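Local coordinates for hypothetical protein yppE (Bacillus subtilis, PDB 2IM8) that is of unknown function, belongs to the bacterial DUF1798 family and folds as a bundle of four long helices, at residues L7-Q12 with A51-E56; Q12-A17 with Y108-V113; D22-G27 with I94-F99. One frame throughout, in Å; residues are numbered along the deposited sequence.

All three contacts use helix 3-29, the first helix of a four-helix bundle. Contact 1 joins it to helix 36-64. Contacts 2 and 3 join it to helix 96-121, at the middle and at one end. Contact 2 is the most central and buried. It is apolar packing of aliphatic side chains, with a histidine at its margin. Contact 1 touches it through Trp54. Contact 1 is partly buried and adds one hydrogen bond from an indole to a threonine. Contact 3 is also partly buried and lies farthest out, its centre about 16 Å from that of the chain. There a tyrosine stacks on a phenylalanine and its hydroxyl bonds to a backbone carbonyl.

Contact 1: L7-Q12 with A51-E56; sequences LEMTEQ and AARWAE
Helix segments 7-12 and 51-56 cross at -134°, broadly antiparallel, with their axes 9.7 Å apart at closest approach and Met9 and Trp54 nearest at the backbone. Met9, a selenomethionine, and Trp54 bury the most surface here. Met9 CG lies anti to the carbonyl carbon (chi1 -71°), and the chain runs extended beyond it toward helix 36-64. Its SE comes to 3.9 Å from the backbone N of Trp54. Its CE lies 3.8 Å from Arg53 CB, and the two side chains run roughly perpendicular. Arg53 offers its aliphatic chain, CB nearest and CD farther out. Its guanidinium group leads away and forms a salt bridge with Glu49 on its own helix. This is the packing of neighbouring helices in a four-helix bundle, here the first two in the chain, 3-29 and 36-64. Trp54 points into the bundle and also packs against Leu110 and Val113 of helix 96-121 and Ile75 and Val78 of helix 72-91. Its indole therefore meets all three other helices. The pyrrole edge faces helix 3-29. Met9 CB sits 4.0 Å from Trp54 CD1, near the ring plane. Next to it, Trp54 NE1 donates a hydrogen bond to Thr10 OG1 at 2.9 Å. The oxygen lies almost in the indole plane, and the N-H...O angle is 147°, somewhat bent. A second bond holds this buried hydroxyl: Thr10 OG1 is also hydrogen-bonded to Leu6 O, one turn back in its helix.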
ATOM      1  N   LEU A   7     -12.195  -0.484   3.069  1.00 16.71           N
ATOM      2  CA  LEU A   7     -11.573  -1.157   4.199  1.00 16.18           C
ATOM      3  C   LEU A   7     -10.896  -2.467   3.771  1.00 15.11           C
ATOM      4  O   LEU A   7      -9.756  -2.748   4.161  1.00 13.57           O
ATOM      5  CB  LEU A   7     -12.631  -1.432   5.274  1.00 18.54           C
ATOM      6  CG  LEU A   7     -12.131  -2.119   6.544  1.00 21.47           C
ATOM      7  CD1 LEU A   7     -11.240  -1.156   7.322  1.00 24.41           C
ATOM      8  CD2 LEU A   7     -13.325  -2.562   7.396  1.00 23.24           C
ATOM      9  N   GLU A   8     -11.592  -3.271   2.972  1.00 17.04           N
ATOM     10  CA  GLU A   8     -11.011  -4.530   2.512  1.00 17.85           C
ATOM     11  C   GLU A   8      -9.776  -4.236   1.679  1.00 16.61           C
ATOM     12  O   GLU A   8      -8.744  -4.884   1.841  1.00 17.02           O
ATOM     13  CB  GLU A   8     -12.012  -5.320   1.666  1.00 35.79           C
ATOM     14  CG  GLU A   8     -13.268  -5.721   2.408  1.00 42.99           C
ATOM     15  CD  GLU A   8     -14.159  -6.628   1.582  1.00 46.92           C
ATOM     16  OE1 GLU A   8     -14.536  -6.225   0.461  1.00 49.27           O
ATOM     17  OE2 GLU A   8     -14.474  -7.744   2.054  1.00 50.01           O
HETATM   18  N   MSE A   9      -9.882  -3.256   0.785  1.00 14.46           N
HETATM   19  CA  MSE A   9      -8.746  -2.898  -0.057  1.00 15.68           C
HETATM   20  C   MSE A   9      -7.598  -2.389   0.804  1.00 14.60           C
HETATM   21  O   MSE A   9      -6.434  -2.625   0.503  1.00 12.35           O
HETATM   22  CB  MSE A   9      -9.152  -1.837  -1.077  1.00 21.73           C
HETATM   23  CG  MSE A   9     -10.064  -2.362  -2.164  1.00 25.85           C
HETATM   24 SE   MSE A   9     -10.412  -0.983  -3.450  1.00 36.20          SE
HETATM   25  CE  MSE A   9     -11.338  -2.050  -4.778  1.00 33.03           C
ATOM     26  N   THR A  10      -7.934  -1.683   1.876  1.00 11.17           N
ATOM     27  CA  THR A  10      -6.917  -1.163   2.782  1.00 12.20           C
ATOM     28  C   THR A  10      -6.171  -2.323   3.454  1.00 12.23           C
ATOM     29  O   THR A  10      -4.942  -2.319   3.531  1.00 11.63           O
ATOM     30  CB  THR A  10      -7.552  -0.289   3.874  1.00 11.16           C
ATOM     31  OG1 THR A  10      -8.227   0.814   3.263  1.00 11.32           O
ATOM     32  CG2 THR A  10      -6.480   0.241   4.835  1.00 14.99           C
ATOM     33  N   GLU A  11      -6.914  -3.314   3.944  1.00 13.75           N
ATOM     34  CA  GLU A  11      -6.290  -4.447   4.615  1.00 13.96           C
ATOM     35  C   GLU A  11      -5.482  -5.288   3.637  1.00 13.91           C
ATOM     36  O   GLU A  11      -4.458  -5.861   4.007  1.00 12.64           O
ATOM     37  CB  GLU A  11      -7.345  -5.303   5.327  1.00 20.04           C
ATOM     38  CG  GLU A  11      -7.948  -4.627   6.569  1.00 21.29           C
ATOM     39  CD  GLU A  11      -7.110  -4.789   7.848  1.00 25.69           C
ATOM     40  OE1 GLU A  11      -5.866  -4.894   7.772  1.00 24.44           O
ATOM     41  OE2 GLU A  11      -7.710  -4.798   8.950  1.00 28.34           O
ATOM     42  N   GLN A  12      -5.941  -5.345   2.390  1.00 11.25           N
ATOM     43  CA  GLN A  12      -5.249  -6.096   1.343  1.00 11.78           C
ATOM     44  C   GLN A  12      -3.885  -5.446   1.090  1.00  8.81           C
ATOM     45  O   GLN A  12      -2.871  -6.132   1.011  1.00 11.12           O
ATOM     46  CB  GLN A  12      -6.077  -6.082   0.051  1.00 16.71           C
ATOM     47  CG  GLN A  12      -5.811  -7.247  -0.883  1.00 23.99           C
ATOM     48  CD  GLN A  12      -6.755  -7.278  -2.074  1.00 25.72           C
ATOM     49  OE1 GLN A  12      -7.976  -7.124  -1.929  1.00 28.81           O
ATOM     50  NE2 GLN A  12      -6.196  -7.494  -3.258  1.00 27.90           N
ATOM     51  N   ALA A  51      -4.116  -0.253  -5.880  1.00 12.80           N
ATOM     52  CA  ALA A  51      -3.764   1.062  -5.354  1.00 13.63           C
ATOM     53  C   ALA A  51      -4.614   2.187  -5.938  1.00 14.17           C
ATOM     54  O   ALA A  51      -5.011   3.103  -5.218  1.00 15.34           O
ATOM     55  CB  ALA A  51      -2.276   1.353  -5.602  1.00  9.77           C
ATOM     56  N   ALA A  52      -4.892   2.114  -7.237  1.00 14.23           N
ATOM     57  CA  ALA A  52      -5.692   3.138  -7.915  1.00 16.22           C
ATOM     58  C   ALA A  52      -7.136   3.166  -7.416  1.00 17.61           C
ATOM     59  O   ALA A  52      -7.683   4.232  -7.127  1.00 18.05           O
ATOM     60  CB  ALA A  52      -5.655   2.908  -9.436  1.00 28.76           C
ATOM     61  N   ARG A  53      -7.751   1.993  -7.309  1.00 18.85           N
ATOM     62  CA  ARG A  53      -9.131   1.892  -6.837  1.00 18.51           C
ATOM     63  C   ARG A  53      -9.235   2.320  -5.375  1.00 17.95           C
ATOM     64  O   ARG A  53     -10.229   2.917  -4.962  1.00 17.27           O
ATOM     65  CB  ARG A  53      -9.626   0.454  -6.993  1.00 48.95           C
ATOM     66  CG  ARG A  53      -9.570  -0.036  -8.431  1.00 54.33           C
ATOM     67  CD  ARG A  53      -9.789  -1.526  -8.534  1.00 59.43           C
ATOM     68  NE  ARG A  53      -9.512  -1.995  -9.889  1.00 63.94           N
ATOM     69  CZ  ARG A  53      -9.546  -3.269 -10.267  1.00 65.50           C
ATOM     70  NH1 ARG A  53      -9.849  -4.216  -9.386  1.00 66.70           N
ATOM     71  NH2 ARG A  53      -9.275  -3.598 -11.527  1.00 66.75           N
ATOM     72  N   TRP A  54      -8.205   2.003  -4.598  1.00 13.96           N
ATOM     73  CA  TRP A  54      -8.170   2.359  -3.186  1.00 13.63           C
ATOM     74  C   TRP A  54      -8.119   3.879  -3.054  1.00 13.56           C
ATOM     75  O   TRP A  54      -8.908   4.467  -2.323  1.00 14.83           O
ATOM     76  CB  TRP A  54      -6.939   1.747  -2.513  1.00 10.98           C
ATOM     77  CG  TRP A  54      -6.786   2.159  -1.095  1.00 10.26           C
ATOM     78  CD1 TRP A  54      -7.435   1.638  -0.009  1.00  9.26           C
ATOM     79  CD2 TRP A  54      -5.945   3.204  -0.600  1.00  9.59           C
ATOM     80  NE1 TRP A  54      -7.044   2.296   1.132  1.00  8.29           N
ATOM     81  CE2 TRP A  54      -6.130   3.263   0.796  1.00 11.19           C
ATOM     82  CE3 TRP A  54      -5.049   4.100  -1.204  1.00 10.72           C
ATOM     83  CZ2 TRP A  54      -5.452   4.185   1.605  1.00 12.69           C
ATOM     84  CZ3 TRP A  54      -4.375   5.018  -0.406  1.00 13.11           C
ATOM     85  CH2 TRP A  54      -4.580   5.052   0.986  1.00 13.52           C
ATOM     86  N   ALA A  55      -7.179   4.501  -3.767  1.00 11.39           N
ATOM     87  CA  ALA A  55      -7.017   5.953  -3.731  1.00 13.95           C
ATOM     88  C   ALA A  55      -8.312   6.683  -4.094  1.00 15.24           C
ATOM     89  O   ALA A  55      -8.712   7.634  -3.414  1.00 16.22           O
ATOM     90  CB  ALA A  55      -5.887   6.383  -4.678  1.00 13.13           C
ATOM     91  N   GLU A  56      -8.966   6.243  -5.163  1.00 18.77           N
ATOM     92  CA  GLU A  56     -10.210   6.873  -5.577  1.00 21.63           C
ATOM     93  C   GLU A  56     -11.242   6.758  -4.460  1.00 19.24           C
ATOM     94  O   GLU A  56     -11.979   7.700  -4.194  1.00 20.60           O
ATOM     95  CB  GLU A  56     -10.728   6.241  -6.885  1.00 33.50           C
ATOM     96  CG  GLU A  56     -12.196   5.826  -6.883  1.00 40.53           C
ATOM     97  CD  GLU A  56     -12.377   4.328  -6.651  1.00 46.16           C
ATOM     98  OE1 GLU A  56     -11.898   3.527  -7.491  1.00 47.77           O
ATOM     99  OE2 GLU A  56     -12.994   3.949  -5.631  1.00 47.45           O
TER

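Contact 2: Q12-A17 with Y108-V113; sequences QMIEVA and YTLHAV
Leu110 buries the most surface in this contact, and it packs against both Met13 and Ile14. The segments 12-17 and 108-113 are antiparallel helices crossing at -157°, with axes 10.0 Å apart. Leu110 CD1 is shared: it lies 3.8 Å from Met13 CB and also 3.8 Å from Ile14 CG1. The other methyl, CD2, lies farther from Met13, a selenomethionine, 4.2 Å from its SE, and is turned to the Trp54 ring. Ile14 and Leu110 run alongside each other, pointing opposite ways, and Ile14 CG1 is 3.8 Å from Leu110 CB. The Ile14 CG1 branch is anti to the carbonyl carbon (chi1 -69°) and extended, which carries CD1 on to the ring of His111. CD1 stands 3.7 Å from His111 CD2, with the imidazole set across the end of the isoleucine. The imidazole borders the apolar patch and lies about 5 Å from a bound phosphate ion, probably taken from the crystallisation liquor. The contact is a buried layer of the four-helix bundle. Met13, Leu110 and Val113 face helix 36-64, and Leu107, about one turn back from Leu110 on helix 96-121, continues the packing onto Ile14 and Ala17.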
ATOM      1  N   GLN A  12      -5.941  -5.345   2.390  1.00 11.25           N
ATOM      2  CA  GLN A  12      -5.249  -6.096   1.343  1.00 11.78           C
ATOM      3  C   GLN A  12      -3.885  -5.446   1.090  1.00  8.81           C
ATOM      4  O   GLN A  12      -2.871  -6.132   1.011  1.00 11.12           O
ATOM      5  CB  GLN A  12      -6.077  -6.082   0.051  1.00 16.71           C
ATOM      6  CG  GLN A  12      -5.811  -7.247  -0.883  1.00 23.99           C
ATOM      7  CD  GLN A  12      -6.755  -7.278  -2.074  1.00 25.72           C
ATOM      8  OE1 GLN A  12      -7.976  -7.124  -1.929  1.00 28.81           O
ATOM      9  NE2 GLN A  12      -6.196  -7.494  -3.258  1.00 27.90           N
HETATM   10  N   MSE A  13      -3.862  -4.122   0.966  1.00 11.38           N
HETATM   11  CA  MSE A  13      -2.606  -3.409   0.735  1.00 11.13           C
HETATM   12  C   MSE A  13      -1.655  -3.543   1.924  1.00  9.19           C
HETATM   13  O   MSE A  13      -0.442  -3.650   1.754  1.00  8.03           O
HETATM   14  CB  MSE A  13      -2.874  -1.931   0.444  1.00 15.86           C
HETATM   15  CG  MSE A  13      -3.493  -1.702  -0.933  1.00 18.99           C
HETATM   16 SE   MSE A  13      -4.014   0.135  -1.248  1.00 24.74          SE
HETATM   17  CE  MSE A  13      -2.259   0.913  -1.444  1.00 14.66           C
ATOM     18  N   ILE A  14      -2.204  -3.541   3.132  1.00 11.73           N
ATOM     19  CA  ILE A  14      -1.372  -3.682   4.324  1.00 11.17           C
ATOM     20  C   ILE A  14      -0.672  -5.030   4.269  1.00 11.75           C
ATOM     21  O   ILE A  14       0.527  -5.140   4.530  1.00 11.18           O
ATOM     22  CB  ILE A  14      -2.221  -3.588   5.618  1.00 12.73           C
ATOM     23  CG1 ILE A  14      -2.738  -2.162   5.778  1.00 11.18           C
ATOM     24  CG2 ILE A  14      -1.390  -4.008   6.854  1.00 10.22           C
ATOM     25  CD1 ILE A  14      -3.752  -2.001   6.913  1.00 15.55           C
ATOM     26  N   GLU A  15      -1.423  -6.061   3.912  1.00 10.78           N
ATOM     27  CA  GLU A  15      -0.848  -7.392   3.826  1.00 10.38           C
ATOM     28  C   GLU A  15       0.199  -7.451   2.702  1.00  9.92           C
ATOM     29  O   GLU A  15       1.279  -8.016   2.879  1.00 10.58           O
ATOM     30  CB  GLU A  15      -1.952  -8.440   3.599  1.00 13.18           C
ATOM     31  CG  GLU A  15      -1.428  -9.873   3.629  1.00 12.83           C
ATOM     32  CD  GLU A  15      -2.515 -10.942   3.468  1.00 20.26           C
ATOM     33  OE1 GLU A  15      -3.712 -10.640   3.696  1.00 17.94           O
ATOM     34  OE2 GLU A  15      -2.156 -12.100   3.129  1.00 18.12           O
ATOM     35  N   VAL A  16      -0.117  -6.867   1.551  1.00 12.09           N
ATOM     36  CA  VAL A  16       0.829  -6.840   0.429  1.00 13.52           C
ATOM     37  C   VAL A  16       2.129  -6.193   0.899  1.00 12.42           C
ATOM     38  O   VAL A  16       3.222  -6.674   0.600  1.00 13.21           O
ATOM     39  CB  VAL A  16       0.279  -6.008  -0.754  1.00 10.45           C
ATOM     40  CG1 VAL A  16       1.399  -5.727  -1.770  1.00 12.64           C
ATOM     41  CG2 VAL A  16      -0.871  -6.744  -1.412  1.00 11.04           C
ATOM     42  N   ALA A  17       1.998  -5.095   1.643  1.00  8.35           N
ATOM     43  CA  ALA A  17       3.160  -4.378   2.161  1.00  9.01           C
ATOM     44  C   ALA A  17       3.956  -5.184   3.197  1.00 10.38           C
ATOM     45  O   ALA A  17       5.189  -5.208   3.151  1.00  8.76           O
ATOM     46  CB  ALA A  17       2.720  -3.047   2.766  1.00 17.43           C
ATOM     47  N   TYR A 108       1.482   3.615   7.506  1.00  8.87           N
ATOM     48  CA  TYR A 108       0.826   4.612   8.352  1.00 13.78           C
ATOM     49  C   TYR A 108      -0.395   5.216   7.681  1.00 10.92           C
ATOM     50  O   TYR A 108      -1.453   5.345   8.297  1.00 14.61           O
ATOM     51  CB  TYR A 108       1.778   5.744   8.760  1.00 12.90           C
ATOM     52  CG  TYR A 108       1.023   6.844   9.470  1.00 14.85           C
ATOM     53  CD1 TYR A 108       0.428   6.612  10.707  1.00 12.86           C
ATOM     54  CD2 TYR A 108       0.796   8.073   8.855  1.00 14.85           C
ATOM     55  CE1 TYR A 108      -0.382   7.561  11.312  1.00 14.71           C
ATOM     56  CE2 TYR A 108      -0.016   9.040   9.453  1.00 12.40           C
ATOM     57  CZ  TYR A 108      -0.604   8.773  10.678  1.00 15.65           C
ATOM     58  OH  TYR A 108      -1.453   9.690  11.256  1.00 15.44           O
ATOM     59  N   THR A 109      -0.260   5.604   6.417  1.00 11.82           N
ATOM     60  CA  THR A 109      -1.407   6.178   5.733  1.00 10.78           C
ATOM     61  C   THR A 109      -2.527   5.146   5.659  1.00 10.69           C
ATOM     62  O   THR A 109      -3.695   5.485   5.854  1.00  9.31           O
ATOM     63  CB  THR A 109      -1.043   6.664   4.314  1.00 17.71           C
ATOM     64  OG1 THR A 109      -0.049   7.690   4.408  1.00 21.45           O
ATOM     65  CG2 THR A 109      -2.288   7.221   3.598  1.00 19.32           C
ATOM     66  N   LEU A 110      -2.174   3.885   5.402  1.00 13.86           N
ATOM     67  CA  LEU A 110      -3.176   2.826   5.323  1.00 13.52           C
ATOM     68  C   LEU A 110      -3.886   2.685   6.673  1.00 15.57           C
ATOM     69  O   LEU A 110      -5.109   2.582   6.741  1.00 15.52           O
ATOM     70  CB  LEU A 110      -2.527   1.493   4.919  1.00  9.43           C
ATOM     71  CG  LEU A 110      -2.041   1.456   3.459  1.00  9.57           C
ATOM     72  CD1 LEU A 110      -1.318   0.147   3.153  1.00 11.34           C
ATOM     73  CD2 LEU A 110      -3.245   1.657   2.541  1.00 11.75           C
ATOM     74  N   HIS A 111      -3.115   2.680   7.749  1.00  9.00           N
ATOM     75  CA  HIS A 111      -3.701   2.575   9.075  1.00 10.57           C
ATOM     76  C   HIS A 111      -4.563   3.788   9.389  1.00 11.11           C
ATOM     77  O   HIS A 111      -5.595   3.652  10.040  1.00 11.93           O
ATOM     78  CB  HIS A 111      -2.607   2.410  10.124  1.00 11.60           C
ATOM     79  CG  HIS A 111      -1.979   1.051  10.108  1.00 13.76           C
ATOM     80  ND1 HIS A 111      -0.640   0.841  10.357  1.00 14.80           N
ATOM     81  CD2 HIS A 111      -2.509  -0.168   9.852  1.00 13.36           C
ATOM     82  CE1 HIS A 111      -0.372  -0.449  10.252  1.00 13.34           C
ATOM     83  NE2 HIS A 111      -1.489  -1.083   9.947  1.00 13.61           N
ATOM     84  N   ALA A 112      -4.147   4.965   8.925  1.00 13.88           N
ATOM     85  CA  ALA A 112      -4.905   6.199   9.154  1.00 15.61           C
ATOM     86  C   ALA A 112      -6.278   6.107   8.486  1.00 17.39           C
ATOM     87  O   ALA A 112      -7.303   6.420   9.091  1.00 18.72           O
ATOM     88  CB  ALA A 112      -4.138   7.387   8.603  1.00 20.85           C
ATOM     89  N   VAL A 113      -6.295   5.683   7.228  1.00 16.27           N
ATOM     90  CA  VAL A 113      -7.545   5.538   6.492  1.00 16.89           C
ATOM     91  C   VAL A 113      -8.416   4.521   7.220  1.00 17.69           C
ATOM     92  O   VAL A 113      -9.621   4.721   7.384  1.00 18.00           O
ATOM     93  CB  VAL A 113      -7.272   5.086   5.027  1.00 18.11           C
ATOM     94  CG1 VAL A 113      -8.579   4.839   4.280  1.00 16.07           C
ATOM     95  CG2 VAL A 113      -6.476   6.158   4.311  1.00 15.36           C
TER

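Contact 3: D22-G27 with I94-F99; sequences DRYQEG and IHKKRF
Tyr24 reaches across from helix 3-29 to the start of helix 96-121 and buries far more surface than any other residue here. Tyr24 CG is anti to the backbone N (chi1 172°), which sends the ring over Phe99. The two rings form an offset stack, with centroids 3.8 Å apart and planes at 1°. The side chains come from opposite sides and overlap head to tail, so each CB lies over the other ring. Tyr24 CB is 3.8 Å from the centroid of the Phe99 ring, a CH-pi contact, and Phe99 CB repeats it over the Tyr24 ring. At the far end, Tyr24 OH donates a hydrogen bond to Ile94 O at 2.6 Å. The hydroxyl is tilted 33° from the carbonyl plane. Ile94 O also receives a weak hydrogen bond from Lys28 NZ. Lys96 adds its aliphatic chain, with CD 3.8 Å from Tyr24 CE2. Ile94 and His95, the N-cap residue, lead into the helix. The tyrosine thus combines apolar ring packing with one polar bond: one face lies on buried Phe99, and the hydroxyl holds a carbonyl in the link before the last helix.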
ATOM      1  N   ASP A  22       8.810  -8.800   4.169  1.00 12.52           N
ATOM      2  CA  ASP A  22       9.453 -10.077   4.477  1.00 12.67           C
ATOM      3  C   ASP A  22      10.151 -10.623   3.244  1.00 12.16           C
ATOM      4  O   ASP A  22      11.234 -11.199   3.339  1.00 10.69           O
ATOM      5  CB  ASP A  22       8.424 -11.101   4.942  1.00 23.18           C
ATOM      6  CG  ASP A  22       8.198 -11.066   6.439  1.00 26.88           C
ATOM      7  OD1 ASP A  22       8.815 -10.214   7.131  1.00 26.48           O
ATOM      8  OD2 ASP A  22       7.401 -11.901   6.912  1.00 28.96           O
ATOM      9  N   ARG A  23       9.522 -10.457   2.083  1.00 10.82           N
ATOM     10  CA  ARG A  23      10.117 -10.955   0.854  1.00 11.29           C
ATOM     11  C   ARG A  23      11.415 -10.194   0.582  1.00 10.46           C
ATOM     12  O   ARG A  23      12.419 -10.784   0.178  1.00 12.22           O
ATOM     13  CB  ARG A  23       9.145 -10.799  -0.321  1.00  8.57           C
ATOM     14  CG  ARG A  23       9.654 -11.442  -1.613  1.00 11.25           C
ATOM     15  CD  ARG A  23       8.700 -11.211  -2.788  1.00 11.84           C
ATOM     16  NE  ARG A  23       7.393 -11.796  -2.520  1.00 11.67           N
ATOM     17  CZ  ARG A  23       6.306 -11.092  -2.216  1.00 11.99           C
ATOM     18  NH1 ARG A  23       6.359  -9.766  -2.155  1.00  8.96           N
ATOM     19  NH2 ARG A  23       5.171 -11.722  -1.947  1.00 14.38           N
ATOM     20  N   TYR A  24      11.389  -8.887   0.828  1.00 11.35           N
ATOM     21  CA  TYR A  24      12.547  -8.021   0.622  1.00 12.93           C
ATOM     22  C   TYR A  24      13.733  -8.469   1.468  1.00 13.74           C
ATOM     23  O   TYR A  24      14.835  -8.657   0.953  1.00 13.29           O
ATOM     24  CB  TYR A  24      12.185  -6.575   0.980  1.00 16.92           C
ATOM     25  CG  TYR A  24      13.355  -5.615   0.982  1.00 16.86           C
ATOM     26  CD1 TYR A  24      13.862  -5.081  -0.207  1.00 15.38           C
ATOM     27  CD2 TYR A  24      13.965  -5.250   2.176  1.00 16.03           C
ATOM     28  CE1 TYR A  24      14.951  -4.206  -0.197  1.00 17.38           C
ATOM     29  CE2 TYR A  24      15.050  -4.381   2.198  1.00 16.78           C
ATOM     30  CZ  TYR A  24      15.541  -3.863   1.012  1.00 18.64           C
ATOM     31  OH  TYR A  24      16.634  -3.013   1.045  1.00 16.96           O
ATOM     32  N   GLN A  25      13.493  -8.640   2.766  1.00 18.80           N
ATOM     33  CA  GLN A  25      14.531  -9.060   3.699  1.00 19.96           C
ATOM     34  C   GLN A  25      15.071 -10.430   3.324  1.00 20.20           C
ATOM     35  O   GLN A  25      16.277 -10.656   3.368  1.00 19.85           O
ATOM     36  CB  GLN A  25      13.974  -9.095   5.125  1.00 25.75           C
ATOM     37  CG  GLN A  25      14.878  -9.799   6.130  1.00 30.20           C
ATOM     38  CD  GLN A  25      14.307  -9.804   7.544  1.00 33.36           C
ATOM     39  OE1 GLN A  25      13.107 -10.016   7.748  1.00 35.25           O
ATOM     40  NE2 GLN A  25      15.172  -9.587   8.529  1.00 36.07           N
ATOM     41  N   GLU A  26      14.185 -11.349   2.954  1.00 14.91           N
ATOM     42  CA  GLU A  26      14.644 -12.682   2.576  1.00 16.71           C
ATOM     43  C   GLU A  26      15.503 -12.596   1.317  1.00 14.68           C
ATOM     44  O   GLU A  26      16.482 -13.323   1.172  1.00 15.90           O
ATOM     45  CB  GLU A  26      13.458 -13.624   2.343  1.00 17.23           C
ATOM     46  CG  GLU A  26      13.874 -15.050   2.003  1.00 23.86           C
ATOM     47  CD  GLU A  26      14.890 -15.610   2.993  1.00 27.33           C
ATOM     48  OE1 GLU A  26      14.599 -15.614   4.214  1.00 27.96           O
ATOM     49  OE2 GLU A  26      15.979 -16.046   2.549  1.00 27.27           O
ATOM     50  N   GLY A  27      15.136 -11.694   0.416  1.00 13.43           N
ATOM     51  CA  GLY A  27      15.900 -11.525  -0.808  1.00 15.92           C
ATOM     52  C   GLY A  27      17.281 -10.943  -0.563  1.00 18.04           C
ATOM     53  O   GLY A  27      18.231 -11.262  -1.276  1.00 16.62           O
ATOM     54  N   ILE A  94      17.162  -1.363  -3.813  1.00 16.68           N
ATOM     55  CA  ILE A  94      17.329  -0.266  -2.860  1.00 16.70           C
ATOM     56  C   ILE A  94      17.798  -0.772  -1.496  1.00 16.75           C
ATOM     57  O   ILE A  94      17.605  -1.938  -1.167  1.00 17.36           O
ATOM     58  CB  ILE A  94      16.028   0.540  -2.704  1.00  8.95           C
ATOM     59  CG1 ILE A  94      14.916  -0.343  -2.147  1.00 10.69           C
ATOM     60  CG2 ILE A  94      15.626   1.119  -4.055  1.00  9.13           C
ATOM     61  CD1 ILE A  94      13.669   0.447  -1.799  1.00 10.52           C
ATOM     62  N   HIS A  95      18.423   0.103  -0.711  1.00 21.43           N
ATOM     63  CA  HIS A  95      18.943  -0.274   0.607  1.00 22.85           C
ATOM     64  C   HIS A  95      17.872  -0.383   1.691  1.00 22.00           C
ATOM     65  O   HIS A  95      16.768   0.129   1.540  1.00 20.32           O
ATOM     66  CB  HIS A  95      20.019   0.717   1.052  1.00 23.19           C
ATOM     67  CG  HIS A  95      21.200   0.773   0.135  1.00 26.45           C
ATOM     68  ND1 HIS A  95      21.950  -0.342  -0.176  1.00 27.02           N
ATOM     69  CD2 HIS A  95      21.747   1.801  -0.556  1.00 28.31           C
ATOM     70  CE1 HIS A  95      22.908  -0.002  -1.021  1.00 29.94           C
ATOM     71  NE2 HIS A  95      22.807   1.292  -1.268  1.00 30.76           N
ATOM     72  N   LYS A  96      18.229  -1.056   2.782  1.00 14.72           N
ATOM     73  CA  LYS A  96      17.335  -1.291   3.916  1.00 16.46           C
ATOM     74  C   LYS A  96      16.615  -0.049   4.430  1.00 14.82           C
ATOM     75  O   LYS A  96      15.405  -0.071   4.622  1.00 13.24           O
ATOM     76  CB  LYS A  96      18.113  -1.917   5.084  1.00 36.95           C
ATOM     77  CG  LYS A  96      19.019  -3.091   4.707  1.00 43.44           C
ATOM     78  CD  LYS A  96      18.225  -4.305   4.237  1.00 45.78           C
ATOM     79  CE  LYS A  96      19.134  -5.482   3.912  1.00 47.66           C
ATOM     80  NZ  LYS A  96      20.068  -5.198   2.777  1.00 49.10           N
ATOM     81  N   LYS A  97      17.364   1.023   4.669  1.00 21.67           N
ATOM     82  CA  LYS A  97      16.794   2.267   5.184  1.00 23.14           C
ATOM     83  C   LYS A  97      15.686   2.835   4.301  1.00 21.38           C
ATOM     84  O   LYS A  97      14.621   3.214   4.787  1.00 19.26           O
ATOM     85  CB  LYS A  97      17.891   3.322   5.351  1.00 31.00           C
ATOM     86  CG  LYS A  97      17.373   4.676   5.813  1.00 33.79           C
ATOM     87  CD  LYS A  97      18.451   5.740   5.697  1.00 35.89           C
ATOM     88  CE  LYS A  97      17.894   7.136   5.972  1.00 37.47           C
ATOM     89  NZ  LYS A  97      17.585   7.373   7.407  1.00 36.32           N
ATOM     90  N   ARG A  98      15.956   2.918   3.005  1.00 18.11           N
ATOM     91  CA  ARG A  98      14.987   3.433   2.052  1.00 17.84           C
ATOM     92  C   ARG A  98      13.758   2.519   1.991  1.00 16.65           C
ATOM     93  O   ARG A  98      12.618   2.992   1.972  1.00 12.93           O
ATOM     94  CB  ARG A  98      15.641   3.542   0.671  1.00 20.56           C
ATOM     95  CG  ARG A  98      14.718   3.966  -0.453  1.00 21.67           C
ATOM     96  CD  ARG A  98      14.023   5.287  -0.172  1.00 23.30           C
ATOM     97  NE  ARG A  98      13.209   5.684  -1.317  1.00 24.66           N
ATOM     98  CZ  ARG A  98      12.217   6.564  -1.259  1.00 24.85           C
ATOM     99  NH1 ARG A  98      11.906   7.147  -0.106  1.00 27.52           N
ATOM    100  NH2 ARG A  98      11.530   6.858  -2.350  1.00 28.48           N
ATOM    101  N   PHE A  99      13.981   1.211   1.961  1.00 16.57           N
ATOM    102  CA  PHE A  99      12.857   0.287   1.903  1.00 16.80           C
ATOM    103  C   PHE A  99      11.981   0.474   3.141  1.00 15.36           C
ATOM    104  O   PHE A  99      10.742   0.458   3.054  1.00 15.17           O
ATOM    105  CB  PHE A  99      13.335  -1.163   1.842  1.00 15.98           C
ATOM    106  CG  PHE A  99      12.218  -2.147   1.646  1.00 14.88           C
ATOM    107  CD1 PHE A  99      11.726  -2.417   0.371  1.00 15.96           C
ATOM    108  CD2 PHE A  99      11.591  -2.735   2.742  1.00 13.52           C
ATOM    109  CE1 PHE A  99      10.616  -3.259   0.193  1.00 12.96           C
ATOM    110  CE2 PHE A  99      10.490  -3.573   2.573  1.00 13.03           C
ATOM    111  CZ  PHE A  99      10.003  -3.833   1.298  1.00 13.41           C
TER